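Local coordinates for protein putative aminooxidase (PDB 2BA9) that probably isomerises polyunsaturated fatty acids, producing conjugated linoleic acid from linoleic acid, using bound FAD in a fold of the flavin amine oxidase family, at residues N175-A178 and A179-L182; D267-R270 and E271-K275; E385-E388 and G389-G392; C412-S415 and K416-T420. All blocks are in the same frame, centred on the assembly; numbering follows the deposited sequence.

Contact 1: N175-A178 and A179-L182; sequences NVPA and AYVL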
loop_
_atom_site.group_PDB
_atom_site.type_symbol
_atom_site.label_atom_id
_atom_site.label_comp_id
_atom_site.label_asym_id
_atom_site.label_seq_id
_atom_site.Cartn_x
_atom_site.Cartn_y
_atom_site.Cartn_z
ATOM N N ASN A 175 -17.548 0.951 -1.963
ATOM C CA ASN A 175 -17.190 2.350 -1.763
ATOM C C ASN A 175 -15.835 2.817 -2.338
ATOM O O ASN A 175 -15.719 3.958 -2.752
ATOM C CB ASN A 175 -17.264 2.680 -0.274
ATOM C CG ASN A 175 -16.260 1.908 0.543
ATOM O OD1 ASN A 175 -15.173 2.393 0.794
ATOM N ND2 ASN A 175 -16.614 0.703 0.955
ATOM N N VAL A 176 -14.814 1.967 -2.373
ATOM C CA VAL A 176 -13.484 2.409 -2.855
ATOM C C VAL A 176 -13.520 2.684 -4.356
ATOM O O VAL A 176 -13.897 1.801 -5.130
ATOM C CB VAL A 176 -12.392 1.374 -2.577
ATOM C CG1 VAL A 176 -11.115 1.700 -3.372
ATOM C CG2 VAL A 176 -12.099 1.286 -1.101
ATOM N N PRO A 177 -13.142 3.906 -4.778
ATOM C CA PRO A 177 -13.216 4.267 -6.199
ATOM C C PRO A 177 -12.406 3.394 -7.171
ATOM O O PRO A 177 -11.268 2.996 -6.857
ATOM C CB PRO A 177 -12.676 5.709 -6.219
ATOM C CG PRO A 177 -12.907 6.226 -4.837
ATOM C CD PRO A 177 -12.694 5.050 -3.950
ATOM N N ALA A 178 -12.981 3.165 -8.362
ATOM C CA ALA A 178 -12.382 2.303 -9.399
ATOM C C ALA A 178 -10.921 2.645 -9.733
ATOM O O ALA A 178 -10.107 1.744 -9.959
ATOM C CB ALA A 178 -13.231 2.332 -10.674
ATOM N N ALA A 179 -10.604 3.936 -9.746
ATOM C CA ALA A 179 -9.255 4.434 -10.098
ATOM C C ALA A 179 -8.127 3.849 -9.240
ATOM O O ALA A 179 -7.017 3.610 -9.721
ATOM C CB ALA A 179 -9.223 5.933 -9.989
ATOM N N TYR A 180 -8.391 3.657 -7.960
ATOM C CA TYR A 180 -7.404 3.027 -7.093
ATOM C C TYR A 180 -7.235 1.561 -7.480
ATOM O O TYR A 180 -6.113 1.088 -7.648
ATOM C CB TYR A 180 -7.810 3.161 -5.621
ATOM C CG TYR A 180 -7.860 4.588 -5.141
ATOM C CD1 TYR A 180 -6.696 5.352 -5.042
ATOM C CD2 TYR A 180 -9.066 5.177 -4.783
ATOM C CE1 TYR A 180 -6.731 6.667 -4.604
ATOM C CE2 TYR A 180 -9.116 6.493 -4.331
ATOM C CZ TYR A 180 -7.949 7.242 -4.249
ATOM O OH TYR A 180 -8.010 8.559 -3.797
ATOM N N VAL A 181 -8.349 0.861 -7.665
ATOM C CA VAL A 181 -8.318 -0.592 -7.876
ATOM C C VAL A 181 -7.503 -0.917 -9.118
ATOM O O VAL A 181 -6.608 -1.769 -9.070
ATOM C CB VAL A 181 -9.741 -1.196 -8.035
ATOM C CG1 VAL A 181 -9.664 -2.735 -8.323
ATOM C CG2 VAL A 181 -10.622 -0.866 -6.785
ATOM N N LEU A 182 -7.816 -0.202 -10.204
ATOM C CA LEU A 182 -7.309 -0.511 -11.532
ATOM C C LEU A 182 -5.897 0.042 -11.819
ATOM O O LEU A 182 -5.241 -0.393 -12.775
ATOM C CB LEU A 182 -8.335 -0.079 -12.584
ATOM C CG LEU A 182 -9.616 -0.939 -12.534
ATOM C CD1 LEU A 182 -10.781 -0.300 -13.281
ATOM C CD2 LEU A 182 -9.322 -2.347 -13.082
#

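Contact 2: D267-R270 and E271-K275; sequences DDER and EYFSK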
loop_
_atom_site.group_PDB
_atom_site.type_symbol
_atom_site.label_atom_id
_atom_site.label_comp_id
_atom_site.label_asym_id
_atom_site.label_seq_id
_atom_site.Cartn_x
_atom_site.Cartn_y
_atom_site.Cartn_z
ATOM N N ASP A 267 -5.052 27.119 3.972
ATOM C CA ASP A 267 -6.496 26.864 3.888
ATOM C C ASP A 267 -6.814 25.621 3.061
ATOM O O ASP A 267 -7.715 24.847 3.405
ATOM C CB ASP A 267 -7.223 28.087 3.282
ATOM C CG ASP A 267 -7.427 29.211 4.277
ATOM O OD1 ASP A 267 -7.457 28.928 5.488
ATOM O OD2 ASP A 267 -7.588 30.391 3.853
ATOM N N ASP A 268 -6.062 25.440 1.976
ATOM C CA ASP A 268 -6.280 24.341 1.041
ATOM C C ASP A 268 -5.771 23.018 1.597
ATOM O O ASP A 268 -6.393 21.972 1.400
ATOM C CB ASP A 268 -5.598 24.641 -0.297
ATOM C CG ASP A 268 -6.345 25.668 -1.117
ATOM O OD1 ASP A 268 -7.558 25.866 -0.909
ATOM O OD2 ASP A 268 -5.718 26.290 -1.994
ATOM N N GLU A 269 -4.639 23.073 2.282
ATOM C CA GLU A 269 -4.079 21.899 2.902
ATOM C C GLU A 269 -5.042 21.372 3.959
ATOM O O GLU A 269 -5.440 20.211 3.892
ATOM C CB GLU A 269 -2.687 22.196 3.465
ATOM C CG GLU A 269 -1.645 22.379 2.364
ATOM C CD GLU A 269 -0.260 22.717 2.889
ATOM O OE1 GLU A 269 -0.160 23.518 3.850
ATOM O OE2 GLU A 269 0.726 22.192 2.324
ATOM N N ARG A 270 -5.449 22.224 4.898
ATOM C CA ARG A 270 -6.472 21.838 5.888
ATOM C C ARG A 270 -7.716 21.267 5.212
ATOM O O ARG A 270 -8.106 20.137 5.478
ATOM C CB ARG A 270 -6.864 23.014 6.796
ATOM C CG ARG A 270 -6.096 23.055 8.103
ATOM C CD ARG A 270 -6.329 24.336 8.858
ATOM N NE ARG A 270 -5.622 25.459 8.241
ATOM C CZ ARG A 270 -6.186 26.526 7.667
ATOM N NH1 ARG A 270 -7.511 26.675 7.602
ATOM N NH2 ARG A 270 -5.400 27.466 7.153
ATOM N N GLU A 271 -8.316 22.047 4.323
ATOM C CA GLU A 271 -9.570 21.661 3.653
ATOM C C GLU A 271 -9.502 20.335 2.914
ATOM O O GLU A 271 -10.411 19.517 3.022
ATOM C CB GLU A 271 -10.014 22.734 2.652
ATOM C CG GLU A 271 -11.431 22.504 2.132
ATOM C CD GLU A 271 -11.806 23.432 1.005
ATOM O OE1 GLU A 271 -11.039 24.388 0.739
ATOM O OE2 GLU A 271 -12.867 23.190 0.379
ATOM N N TYR A 272 -8.435 20.140 2.146
ATOM C CA TYR A 272 -8.311 18.942 1.310
ATOM C C TYR A 272 -7.676 17.761 2.025
ATOM O O TYR A 272 -8.160 16.634 1.900
ATOM C CB TYR A 272 -7.616 19.278 -0.020
ATOM C CG TYR A 272 -8.606 19.959 -0.943
ATOM C CD1 TYR A 272 -8.956 21.287 -0.751
ATOM C CD2 TYR A 272 -9.262 19.245 -1.941
ATOM C CE1 TYR A 272 -9.901 21.909 -1.571
ATOM C CE2 TYR A 272 -10.204 19.844 -2.752
ATOM C CZ TYR A 272 -10.523 21.176 -2.564
ATOM O OH TYR A 272 -11.461 21.779 -3.365
ATOM N N PHE A 273 -6.637 17.999 2.815
ATOM C CA PHE A 273 -6.012 16.882 3.529
ATOM C C PHE A 273 -6.939 16.297 4.621
ATOM O O PHE A 273 -6.826 15.113 4.967
ATOM C CB PHE A 273 -4.637 17.265 4.084
ATOM C CG PHE A 273 -3.646 17.721 3.028
ATOM C CD1 PHE A 273 -3.850 17.476 1.668
ATOM C CD2 PHE A 273 -2.482 18.367 3.402
ATOM C CE1 PHE A 273 -2.921 17.904 0.720
ATOM C CE2 PHE A 273 -1.550 18.778 2.457
ATOM C CZ PHE A 273 -1.774 18.555 1.117
ATOM N N SER A 274 -7.855 17.121 5.129
ATOM C CA SER A 274 -8.888 16.674 6.077
ATOM C C SER A 274 -9.869 15.684 5.482
ATOM O O SER A 274 -10.594 15.037 6.232
ATOM C CB SER A 274 -9.713 17.853 6.611
ATOM O OG SER A 274 -8.924 18.759 7.354
ATOM N N LYS A 275 -9.932 15.587 4.150
ATOM C CA LYS A 275 -10.839 14.648 3.486
ATOM C C LYS A 275 -10.258 13.240 3.331
ATOM O O LYS A 275 -10.979 12.309 2.936
ATOM C CB LYS A 275 -11.211 15.150 2.096
ATOM C CG LYS A 275 -11.929 16.487 2.051
ATOM C CD LYS A 275 -12.016 16.983 0.609
ATOM C CE LYS A 275 -12.512 18.402 0.507
ATOM N NZ LYS A 275 -13.914 18.532 0.927
#

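Contact 3: E385-E388 and G389-G392; sequences EKVE and GMQG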
loop_
_atom_site.group_PDB
_atom_site.type_symbol
_atom_site.label_atom_id
_atom_site.label_comp_id
_atom_site.label_asym_id
_atom_site.label_seq_id
_atom_site.Cartn_x
_atom_site.Cartn_y
_atom_site.Cartn_z
ATOM N N GLU A 385 -7.059 17.109 -8.862
ATOM C CA GLU A 385 -6.837 18.288 -9.680
ATOM C C GLU A 385 -6.354 19.400 -8.762
ATOM O O GLU A 385 -5.391 20.097 -9.067
ATOM C CB GLU A 385 -8.119 18.703 -10.423
ATOM C CG GLU A 385 -8.515 17.732 -11.539
ATOM C CD GLU A 385 -9.628 18.264 -12.415
ATOM O OE1 GLU A 385 -9.389 19.263 -13.109
ATOM O OE2 GLU A 385 -10.733 17.673 -12.426
ATOM N N LYS A 386 -7.012 19.536 -7.613
ATOM C CA LYS A 386 -6.595 20.510 -6.615
ATOM C C LYS A 386 -5.205 20.184 -6.062
ATOM O O LYS A 386 -4.293 21.000 -6.154
ATOM C CB LYS A 386 -7.615 20.586 -5.477
ATOM C CG LYS A 386 -7.251 21.587 -4.391
ATOM C CD LYS A 386 -7.381 23.048 -4.863
ATOM C CE LYS A 386 -7.595 24.005 -3.686
ATOM N NZ LYS A 386 -8.125 25.359 -4.065
ATOM N N VAL A 387 -5.031 18.989 -5.502
ATOM C CA VAL A 387 -3.793 18.698 -4.768
ATOM C C VAL A 387 -2.563 18.671 -5.692
ATOM O O VAL A 387 -1.500 19.178 -5.319
ATOM C CB VAL A 387 -3.925 17.444 -3.891
ATOM C CG1 VAL A 387 -2.579 17.083 -3.235
ATOM C CG2 VAL A 387 -4.989 17.684 -2.831
ATOM N N GLU A 388 -2.718 18.143 -6.910
ATOM C CA GLU A 388 -1.624 18.172 -7.886
ATOM C C GLU A 388 -1.367 19.581 -8.416
ATOM O O GLU A 388 -0.227 19.920 -8.746
ATOM C CB GLU A 388 -1.868 17.210 -9.051
ATOM C CG GLU A 388 -1.809 15.740 -8.665
ATOM C CD GLU A 388 -0.389 15.233 -8.431
ATOM O OE1 GLU A 388 0.517 16.050 -8.153
ATOM O OE2 GLU A 388 -0.179 14.012 -8.533
ATOM N N GLY A 389 -2.427 20.383 -8.511
ATOM C CA GLY A 389 -2.301 21.793 -8.820
ATOM C C GLY A 389 -1.535 22.545 -7.748
ATOM O O GLY A 389 -0.865 23.530 -8.039
ATOM N N MET A 390 -1.623 22.077 -6.507
ATOM C CA MET A 390 -0.861 22.673 -5.401
ATOM C C MET A 390 0.622 22.327 -5.391
ATOM O O MET A 390 1.352 22.841 -4.545
ATOM C CB MET A 390 -1.449 22.241 -4.063
ATOM C CG MET A 390 -2.830 22.771 -3.790
ATOM S SD MET A 390 -3.394 22.050 -2.258
ATOM C CE MET A 390 -5.147 22.141 -2.417
ATOM N N GLN A 391 1.074 21.447 -6.284
ATOM C CA GLN A 391 2.466 20.985 -6.236
ATOM C C GLN A 391 3.425 22.163 -6.310
ATOM O O GLN A 391 3.180 23.135 -7.027
ATOM C CB GLN A 391 2.771 19.968 -7.344
ATOM C CG GLN A 391 2.081 18.603 -7.166
ATOM C CD GLN A 391 2.723 17.713 -6.106
ATOM O OE1 GLN A 391 3.368 18.197 -5.167
ATOM N NE2 GLN A 391 2.540 16.401 -6.249
ATOM N N GLY A 392 4.488 22.100 -5.516
ATOM C CA GLY A 392 5.509 23.144 -5.523
ATOM C C GLY A 392 5.148 24.411 -4.766
ATOM O O GLY A 392 6.001 25.292 -4.597
#

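Contact 4: C412-S415 and K416-T420; sequences CHYS and KDLVT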
loop_
_atom_site.group_PDB
_atom_site.type_symbol
_atom_site.label_atom_id
_atom_site.label_comp_id
_atom_site.label_asym_id
_atom_site.label_seq_id
_atom_site.Cartn_x
_atom_site.Cartn_y
_atom_site.Cartn_z
ATOM N N CYS A 412 7.022 4.289 -5.180
ATOM C CA CYS A 412 8.388 4.487 -5.658
ATOM C C CYS A 412 8.361 5.060 -7.081
ATOM O O CYS A 412 9.089 5.999 -7.385
ATOM C CB CYS A 412 9.179 3.178 -5.628
ATOM S SG CYS A 412 9.522 2.542 -3.960
ATOM N N HIS A 413 7.512 4.483 -7.932
ATOM C CA HIS A 413 7.275 4.976 -9.309
ATOM C C HIS A 413 6.806 6.446 -9.316
ATOM O O HIS A 413 7.271 7.276 -10.123
ATOM C CB HIS A 413 6.258 4.049 -9.993
ATOM C CG HIS A 413 6.071 4.292 -11.460
ATOM N ND1 HIS A 413 5.115 3.628 -12.199
ATOM C CD2 HIS A 413 6.682 5.141 -12.318
ATOM C CE1 HIS A 413 5.161 4.040 -13.451
ATOM N NE2 HIS A 413 6.106 4.956 -13.550
ATOM N N TYR A 414 5.912 6.782 -8.393
ATOM C CA TYR A 414 5.490 8.167 -8.237
ATOM C C TYR A 414 6.652 9.070 -7.796
ATOM O O TYR A 414 6.796 10.184 -8.310
ATOM C CB TYR A 414 4.327 8.287 -7.245
ATOM C CG TYR A 414 3.709 9.670 -7.228
ATOM C CD1 TYR A 414 2.559 9.946 -7.949
ATOM C CD2 TYR A 414 4.289 10.706 -6.502
ATOM C CE1 TYR A 414 2.000 11.217 -7.948
ATOM C CE2 TYR A 414 3.737 11.972 -6.490
ATOM C CZ TYR A 414 2.593 12.219 -7.215
ATOM O OH TYR A 414 2.041 13.465 -7.207
ATOM N N SER A 415 7.460 8.609 -6.838
ATOM C CA SER A 415 8.648 9.380 -6.414
ATOM C C SER A 415 9.636 9.642 -7.584
ATOM O O SER A 415 10.052 10.783 -7.823
ATOM C CB SER A 415 9.356 8.703 -5.228
ATOM O OG SER A 415 8.762 9.076 -3.978
ATOM N N LYS A 416 9.981 8.582 -8.311
ATOM C CA LYS A 416 10.769 8.671 -9.565
ATOM C C LYS A 416 10.240 9.761 -10.498
ATOM O O LYS A 416 10.991 10.631 -10.962
ATOM C CB LYS A 416 10.727 7.311 -10.288
ATOM C CG LYS A 416 11.456 7.206 -11.628
ATOM C CD LYS A 416 11.136 5.864 -12.285
ATOM C CE LYS A 416 12.029 5.548 -13.475
ATOM N NZ LYS A 416 11.689 6.371 -14.649
ATOM N N ASP A 417 8.947 9.697 -10.790
ATOM C CA ASP A 417 8.324 10.622 -11.739
ATOM C C ASP A 417 8.262 12.050 -11.183
ATOM O O ASP A 417 8.338 12.997 -11.943
ATOM C CB ASP A 417 6.911 10.152 -12.110
ATOM C CG ASP A 417 6.903 8.974 -13.079
ATOM O OD1 ASP A 417 7.930 8.703 -13.746
ATOM O OD2 ASP A 417 5.851 8.321 -13.193
ATOM N N LEU A 418 8.138 12.198 -9.861
ATOM C CA LEU A 418 8.128 13.527 -9.232
ATOM C C LEU A 418 9.382 14.323 -9.590
ATOM O O LEU A 418 9.315 15.528 -9.816
ATOM C CB LEU A 418 8.004 13.426 -7.711
ATOM C CG LEU A 418 7.686 14.732 -6.967
ATOM C CD1 LEU A 418 6.185 15.063 -7.030
ATOM C CD2 LEU A 418 8.166 14.641 -5.513
ATOM N N VAL A 419 10.516 13.632 -9.617
ATOM C CA VAL A 419 11.797 14.248 -9.935
ATOM C C VAL A 419 11.784 14.675 -11.396
ATOM O O VAL A 419 12.208 15.781 -11.733
ATOM C CB VAL A 419 12.973 13.274 -9.709
ATOM C CG1 VAL A 419 14.294 13.940 -10.096
ATOM C CG2 VAL A 419 13.007 12.771 -8.256
ATOM N N THR A 420 11.274 13.794 -12.253
ATOM C CA THR A 420 11.078 14.107 -13.667
ATOM C C THR A 420 10.111 15.265 -13.864
ATOM O O THR A 420 10.378 16.164 -14.644
ATOM C CB THR A 420 10.534 12.901 -14.461
ATOM O OG1 THR A 420 11.329 11.739 -14.187
ATOM C CG2 THR A 420 10.561 13.201 -15.956
HETATM O O HOH W 1 7.790 6.581 -15.238
#

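Contact 1: N175-A178 and A179-L182
Pro177 and Tyr180 run alongside each other, so that the pyrrolidine ring follows one edge of the phenol. Pro177 CD lies in the ring plane 3.7 Å from Tyr180 CD2, and Pro177 CG follows at 3.8 Å from Tyr180 CE2. The tyrosine reaches this place because its CG stands beside its own backbone N (chi1 -64°), which swings the ring back toward the residues that precede the helix. Its hydroxyl goes elsewhere, forming hydrogen bonds with Tyr384 OH and Val374 N, while Phe371 meets the ring edge-to-face; the phenol is thus fixed at its edge and at its tip. Val176 approaches obliquely through one methyl: CG1 is 4.3 Å from Tyr180 CB and equally far from Val181 CG2. Val181 CG2 sits beside its own backbone N, and CG1 is anti to it (chi1 177°). Leu182 brings CD1 to 4.4 Å from Ala178 CB, a loose apolar touch one turn apart, and Phe148 packs on both residues. The backbone bonds tie the same turn together. Tyr180 N donates to Pro177 O at 3.2 Å, and Leu182 N donates to Ala178 O at 3.0 Å in the straighter bond. Pro177 occupies the N-cap position, and the whole forms a buried helix N-terminus, the first turn of helix 178-184, with the tyrosine side chain about 11 Å from the bound FAD.

Contact 2: D267-R270 and E271-K275
Glu269 and Phe273, one helical turn apart, extend side by side in the same direction. The glutamate can be followed outward from its CB, which rests 3.7 Å from Phe273 CE2. CG comes closer still, 3.6 Å from the same ring carbon, with CZ a little farther off. Because CG lies beside the backbone N (chi1 -71°) and the chain is extended beyond it, CD and OE2 still lie within 4.2 Å of Phe273 CE2, and the carboxylate goes on to outside partners: OE1 forms a salt bridge with Arg231, and OE2 a hydrogen bond with Tyr398 OH. Nearer the backbone, Glu269 CA sits over one face of the Phe273 ring, 4.1 Å from its centroid, a CH-pi contact; Tyr398 also meets this ring, edge-to-face. The outer side of the helix is charged. Arg270, bent at chi3, returns over the first turn and holds Asp267 OD1 end-on with both terminal nitrogens, NH2 at 3.0 Å and NH1 at 3.1 Å, the NH1 bond using the anti lone pair. Asp268 OD1 and Glu271 OE1 come within 4.1 Å of each other as like charges, a repulsion probably relieved by the salt bridge of Asp268 OD2 with Arg393. Backbone bonds run from residue to residue four apart; Phe273 N to Glu269 O, at 2.7 Å, is the shortest of the amide bonds joining the two segments. With Glu269 and Phe273 buried and Asp267, Arg270 and Glu271 exposed, this is a short amphipathic surface helix, its apolar side laid against helices 256-259 and 383-389.

Contact 3: E385-E388 and G389-G392
Glu388 OE1 accepts a hydrogen bond from Gln391 NE2 at 2.8 Å, the two side chains lying alongside each other. The oxygen is met on its syn side, the donor 30° out of the carboxylate plane, while OE1 lies in the plane of the amide. Both chains are bent at chi2 (-75° in Glu388, -76° in Gln391), which folds their polar ends together instead of letting them extend. The outer atoms are held as well: Glu388 OE2 by the hydroxyl of Tyr414, and Gln391 OE1 by the backbone N of Tyr398, so the amide is fixed in its rotation. The same two residues are also joined through the backbone, Gln391 N donating to Glu388 O at 3.2 Å. One step back, Met390 N donates to Lys386 O at 2.9 Å, with a weak second bond to Val387 O, and Gly389 N donates to Glu385 O at 3.0 Å. Farther out comes the packing. Met390 lays its CB and CG against the carbonyls of Val387 and Lys386, CG 3.3 Å from Lys386 O, though the placement of its terminal methyl is doubtful; Val387 packs on Phe273. These features mark the C-terminal end of helix 383-389, whose last turn gives way to a type I beta-turn over Glu388 to Gln391 and leads on to strand 396-398 at the edge of the parallel sheet.

Contact 4: C412-S415 and K416-T420
His413 and Asp417, one turn apart, are linked through water rather than directly. The water lies in the imidazole plane, 2.9 Å from His413 NE2, and donates to Asp417 OD1 at 2.6 Å. Asp417 OD2 stands 3.4 Å from the same NE2 without bonding to it, the ring and carboxylate planes being turned 61° apart. His413 CG is anti to its backbone N (chi1 -171°), which carries the ring along the helix side toward the aspartate. The backbone bonds are regular: Lys416 N to Cys412 O at 2.9 Å is almost straight, Asp417 N to His413 O follows at 3.0 Å and Leu418 N to Tyr414 O at 2.9 Å, while Val419 N to Ser415 O is weak. This is the C-terminal helix 408-423, packed against helix 16-28, which follows a glycine-rich loop of probable Rossmann type; Ser415 OG is hydrogen-bonded to Ala17 O, and Cys412, its side chain about 7 Å from the bound FAD, touches Pro16 and Ala20. Apolar contact between the segments is sparse: Leu418 CD1 meets Tyr414 CE2 obliquely at 4.0 Å. Val419 reaches Ala28 of helix 16-28, and Lys416 touches Tyr24.

How the contacts relate
Contacts 1 and 4 are buried, whereas contacts 2 and 3 sit farther out, some 22 Å from the chain centre. Contact 1 stands apart, touching none of the others, and is mostly apolar; contact 4 combines a buried side with a water-bridged polar one. Contacts 2 and 3 pack together, their helices 267-273 and 383-389 meeting through Tyr272 against Lys386 and through a weak, long ion pair of Asp268 with Lys386. Contact 3, lying between contacts 2 and 4, is joined to the latter by the probable hydrogen bond of Glu388 OE2 with Tyr414 OH, Gln391 packing on Leu418. Contact 1 is a helix start, contact 4 a middle, contact 3 an end, and contact 2 nearly all of helix 267-273.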